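Local coordinates for periplasmic binding protein (Veillonella parvula, PDB 4OVK), which probably captures a solute in the periplasm and delivers it to an ABC transporter, at residues A[161-164]-A[165-169]; A[286-289]-A[290-294]. All blocks are in the same frame, centred on the assembly; numbering follows the deposited sequence.

Overall arrangement
Interactions 1 and 2 are turns of two helices, 150-170 and 285-296, that lie against each other on the same side of the chain's centre, their centres about 12 Å apart. Interaction 1, its centre about 18 Å from that of the chain, is largely at the surface; interaction 2, about 13 Å centre to centre, is mostly buried. They meet directly: S163 OG comes within 3.4 Å of P286 CB, and F167 CZ rests 3.5 Å from M289 O. Triethylene glycol, probably from the crystallisation liquor, lies about 4 Å from the Y166 side chain and about 3 Å from that of K290. Helix 150-170 follows the first parallel sheet and precedes the second, consistent with binding proteins in which a long helix joins two lobes.

Interaction 1. Residues A[161-164]-A[165-169]; sequences KDSE and AYFKQ
The last turns of the long helix 150-170 hold this contact, where S163 and F167 meet one turn apart on the side facing helix 285-296. F167 N donates to S163 O over 3.0 Å, and that same carbonyl oxygen sits at the edge of the phenyl ring, 3.2 Å from F167 CD2. The S163 hydroxyl also comes to this edge, in the ring plane, with OG 3.8 Å from F167 CE2; chi1 of 175° sets it anti to the backbone N and turns it along the helix toward the ring. Over one face of F167, displaced toward the rim, comes Y166 CD2. Outside the turn, F301 meets the F167 ring with planes at about 45°, and Y166 OH is hydrogen-bonded to D303 OD1. With an alanine here in place of F167 the ring is gone, which would probably leave a gap between S163, M204 and helix 285-296. K168 CG, set anti to its own carbonyl carbon, lies 3.2 Å from E164 O, which also accepts from K168 N at 2.9 Å. Successive i to i+4 bonds with one aromatic-bearing face turned inward are typical of an amphipathic alpha-helix, here probably the long connecting helix of a periplasmic binding protein.

Interaction 2. Residues A[286-289]-A[290-294]; sequences PLMM and KWMGQ
M288 reaches forward along helix 285-296 to W291, making a Met-aromatic contact with it. Its selenium, as selenomethionine, lies 3.7 Å from W291 CE3. Measured to the centroid of the six-membered ring the distance from M288 SE is 4.8 Å, at 59° off the ring normal, an oblique approach at the benzo side of the indole. M288 gets there because CG stands anti to the backbone N (chi1 173°) and the chain then bends at chi2. The M292 side chain is modelled in two positions; in the conformer described, M288 SE is also 4.0 Å from M292 CG. Beneath these side chains, M292 N donates to M288 O at 3.0 Å. On another side of the helix K290 runs extended, its CG 3.5 Å from P286 O, which accepts the K290 amide. Its ammonium reaches a salt bridge with D309 and a hydrogen bond to the triethylene glycol. Farther out, F341 meets the W291 ring with planes at about 30°, L306 touches W291, and M201 and I202 of helix 197-204 pack on M292. The Met-aromatic contact, with selenium standing in for sulfur, is thus probably held mainly by dispersion in a buried, largely apolar setting, while K290, well away from the indole, probably has its charge offset by the D309 carboxylate.

Interaction 1. Residues A[161-164]-A[165-169]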
loop_
_atom_site.group_PDB
_atom_site.type_symbol
_atom_site.label_atom_id
_atom_site.label_comp_id
_atom_site.label_asym_id
_atom_site.label_seq_id
_atom_site.Cartn_x
_atom_site.Cartn_y
_atom_site.Cartn_z
ATOM N N LYS A 161 -13.182 -1.105 -7.704
ATOM C CA LYS A 161 -13.955 -0.380 -8.729
ATOM C C LYS A 161 -15.125 0.404 -8.136
ATOM O O LYS A 161 -15.372 1.556 -8.534
ATOM C CB LYS A 161 -14.439 -1.331 -9.839
ATOM C CG LYS A 161 -13.313 -1.775 -10.774
ATOM C CD LYS A 161 -13.815 -2.514 -12.005
ATOM C CE LYS A 161 -12.666 -3.193 -12.755
ATOM N NZ LYS A 161 -13.072 -4.383 -13.576
ATOM N N ASP A 162 -15.832 -0.198 -7.176
ATOM C CA ASP A 162 -16.961 0.482 -6.517
ATOM C C ASP A 162 -16.457 1.713 -5.738
ATOM O O ASP A 162 -17.096 2.773 -5.750
ATOM C CB ASP A 162 -17.705 -0.467 -5.573
ATOM C CG ASP A 162 -18.492 -1.565 -6.308
ATOM O OD1 ASP A 162 -18.674 -1.482 -7.533
ATOM O OD2 ASP A 162 -18.933 -2.532 -5.644
ATOM N N SER A 163 -15.310 1.566 -5.072
ATOM C CA SER A 163 -14.673 2.690 -4.368
ATOM C C SER A 163 -14.276 3.811 -5.344
ATOM O O SER A 163 -14.556 4.982 -5.107
ATOM C CB SER A 163 -13.444 2.222 -3.578
ATOM O OG SER A 163 -12.773 3.327 -2.998
ATOM N N GLU A 164 -13.646 3.444 -6.454
ATOM C CA GLU A 164 -13.275 4.425 -7.480
ATOM C C GLU A 164 -14.508 5.179 -7.985
ATOM O O GLU A 164 -14.493 6.403 -8.073
ATOM C CB GLU A 164 -12.544 3.742 -8.645
ATOM C CG GLU A 164 -11.093 3.431 -8.321
ATOM C CD GLU A 164 -10.427 2.514 -9.332
ATOM O OE1 GLU A 164 -10.983 2.338 -10.446
ATOM O OE2 GLU A 164 -9.337 1.973 -9.010
ATOM N N ALA A 165 -15.579 4.450 -8.288
ATOM C CA ALA A 165 -16.814 5.071 -8.772
ATOM C C ALA A 165 -17.404 6.003 -7.721
ATOM O O ALA A 165 -17.885 7.076 -8.059
ATOM C CB ALA A 165 -17.839 4.017 -9.165
ATOM N N TYR A 166 -17.372 5.591 -6.453
ATOM C CA TYR A 166 -17.866 6.447 -5.358
ATOM C C TYR A 166 -17.110 7.778 -5.299
ATOM O O TYR A 166 -17.716 8.843 -5.253
ATOM C CB TYR A 166 -17.782 5.705 -4.025
ATOM C CG TYR A 166 -17.981 6.569 -2.797
ATOM C CD1 TYR A 166 -19.256 6.854 -2.321
ATOM C CD2 TYR A 166 -16.894 7.104 -2.117
ATOM C CE1 TYR A 166 -19.441 7.642 -1.197
ATOM C CE2 TYR A 166 -17.066 7.893 -0.995
ATOM C CZ TYR A 166 -18.354 8.167 -0.548
ATOM O OH TYR A 166 -18.559 8.951 0.556
ATOM N N PHE A 167 -15.787 7.722 -5.324
ATOM C CA PHE A 167 -14.989 8.951 -5.295
ATOM C C PHE A 167 -15.132 9.788 -6.577
ATOM O O PHE A 167 -15.123 11.010 -6.509
ATOM C CB PHE A 167 -13.523 8.655 -4.948
ATOM C CG PHE A 167 -13.309 8.375 -3.484
ATOM C CD1 PHE A 167 -13.224 9.418 -2.576
ATOM C CD2 PHE A 167 -13.244 7.074 -3.007
ATOM C CE1 PHE A 167 -13.059 9.178 -1.224
ATOM C CE2 PHE A 167 -13.083 6.822 -1.654
ATOM C CZ PHE A 167 -12.993 7.874 -0.761
ATOM N N LYS A 168 -15.300 9.153 -7.739
ATOM C CA LYS A 168 -15.529 9.937 -8.960
ATOM C C LYS A 168 -16.854 10.674 -8.867
ATOM O O LYS A 168 -16.968 11.811 -9.327
ATOM C CB LYS A 168 -15.520 9.076 -10.230
ATOM C CG LYS A 168 -14.197 8.383 -10.525
ATOM C CD LYS A 168 -13.104 9.342 -10.970
ATOM C CE LYS A 168 -13.139 9.579 -12.467
ATOM N NZ LYS A 168 -12.203 10.662 -12.884
ATOM N N GLN A 169 -17.856 10.033 -8.266
ATOM C CA GLN A 169 -19.197 10.604 -8.247
ATOM C C GLN A 169 -19.209 11.756 -7.253
ATOM O O GLN A 169 -19.758 12.791 -7.531
ATOM C CB GLN A 169 -20.246 9.550 -7.880
ATOM C CG GLN A 169 -21.690 9.960 -8.153
ATOM C CD GLN A 169 -22.289 10.831 -7.057
ATOM O OE1 GLN A 169 -21.949 10.702 -5.873
ATOM N NE2 GLN A 169 -23.190 11.723 -7.448
#

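Interaction 2. Residues A[286-289]-A[290-294]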
loop_
_atom_site.group_PDB
_atom_site.type_symbol
_atom_site.label_atom_id
_atom_site.label_comp_id
_atom_site.label_asym_id
_atom_site.label_seq_id
_atom_site.Cartn_x
_atom_site.Cartn_y
_atom_site.Cartn_z
ATOM N N PRO A 286 -8.626 1.466 -1.005
ATOM C CA PRO A 286 -9.931 2.120 -0.789
ATOM C C PRO A 286 -10.184 2.577 0.657
ATOM O O PRO A 286 -10.899 3.570 0.875
ATOM C CB PRO A 286 -10.935 1.036 -1.198
ATOM C CG PRO A 286 -10.215 0.240 -2.203
ATOM C CD PRO A 286 -8.782 0.187 -1.734
ATOM N N LEU A 287 -9.617 1.866 1.629
ATOM C CA LEU A 287 -9.745 2.256 3.037
ATOM C C LEU A 287 -8.914 3.512 3.339
ATOM O O LEU A 287 -9.341 4.406 4.085
ATOM C CB LEU A 287 -9.356 1.099 3.960
ATOM C CG LEU A 287 -10.261 -0.126 3.801
ATOM C CD1 LEU A 287 -9.618 -1.341 4.421
ATOM C CD2 LEU A 287 -11.668 0.099 4.384
HETATM N N MSE A 288 -7.741 3.602 2.723
HETATM C CA MSE A 288 -6.919 4.803 2.827
HETATM C C MSE A 288 -7.641 6.003 2.251
HETATM O O MSE A 288 -7.608 7.080 2.830
HETATM C CB MSE A 288 -5.598 4.577 2.114
HETATM C CG MSE A 288 -4.747 5.837 2.027
HETATM SE SE MSE A 288 -4.326 6.594 3.798
HETATM C CE MSE A 288 -2.606 7.408 3.307
HETATM N N MSE A 289 -8.319 5.824 1.121
HETATM C CA MSE A 289 -9.053 6.925 0.483
HETATM C C MSE A 289 -10.176 7.410 1.388
HETATM O O MSE A 289 -10.432 8.619 1.525
HETATM C CB MSE A 289 -9.614 6.463 -0.859
HETATM C CG MSE A 289 -8.490 6.150 -1.814
HETATM SE SE MSE A 289 -7.841 7.817 -2.600
HETATM C CE MSE A 289 -7.986 7.049 -4.411
ATOM N N LYS A 290 -10.822 6.467 2.056
ATOM C CA LYS A 290 -11.878 6.800 3.001
ATOM C C LYS A 290 -11.376 7.573 4.222
ATOM O O LYS A 290 -12.022 8.536 4.642
ATOM C CB LYS A 290 -12.653 5.558 3.400
ATOM C CG LYS A 290 -13.654 5.174 2.319
ATOM C CD LYS A 290 -14.454 3.932 2.633
ATOM C CE LYS A 290 -15.680 3.906 1.723
ATOM N NZ LYS A 290 -16.574 2.737 1.937
ATOM N N TRP A 291 -10.214 7.193 4.742
ATOM C CA TRP A 291 -9.580 7.917 5.837
ATOM C C TRP A 291 -9.271 9.361 5.413
ATOM O O TRP A 291 -9.642 10.307 6.119
ATOM C CB TRP A 291 -8.325 7.179 6.298
ATOM C CG TRP A 291 -7.599 7.793 7.425
ATOM C CD1 TRP A 291 -7.930 7.723 8.750
ATOM C CD2 TRP A 291 -6.401 8.568 7.349
ATOM N NE1 TRP A 291 -7.018 8.418 9.501
ATOM C CE2 TRP A 291 -6.061 8.935 8.662
ATOM C CE3 TRP A 291 -5.579 8.984 6.299
ATOM C CZ2 TRP A 291 -4.937 9.701 8.946
ATOM C CZ3 TRP A 291 -4.473 9.745 6.580
ATOM C CH2 TRP A 291 -4.145 10.078 7.896
HETATM N N MSE A 292 -8.633 9.527 4.256
HETATM C CA MSE A 292 -8.239 10.851 3.773
HETATM C C MSE A 292 -9.442 11.715 3.512
HETATM O O MSE A 292 -9.455 12.897 3.865
HETATM C CB MSE A 292 -7.421 10.732 2.487
HETATM C CG MSE A 292 -6.083 10.070 2.798
HETATM SE SE MSE A 292 -4.994 10.009 1.170
HETATM C CE MSE A 292 -5.039 11.940 0.821
ATOM N N GLY A 293 -10.462 11.141 2.889
ATOM C CA GLY A 293 -11.702 11.883 2.598
ATOM C C GLY A 293 -12.312 12.512 3.837
ATOM O O GLY A 293 -12.732 13.687 3.836
ATOM N N GLN A 294 -12.365 11.742 4.909
ATOM C CA GLN A 294 -12.943 12.263 6.138
ATOM C C GLN A 294 -12.050 13.271 6.873
ATOM O O GLN A 294 -12.558 14.057 7.654
ATOM C CB GLN A 294 -13.426 11.144 7.048
ATOM C CG GLN A 294 -14.697 10.545 6.490
ATOM C CD GLN A 294 -15.374 9.550 7.396
ATOM O OE1 GLN A 294 -14.737 8.904 8.235
ATOM N NE2 GLN A 294 -16.688 9.399 7.208
#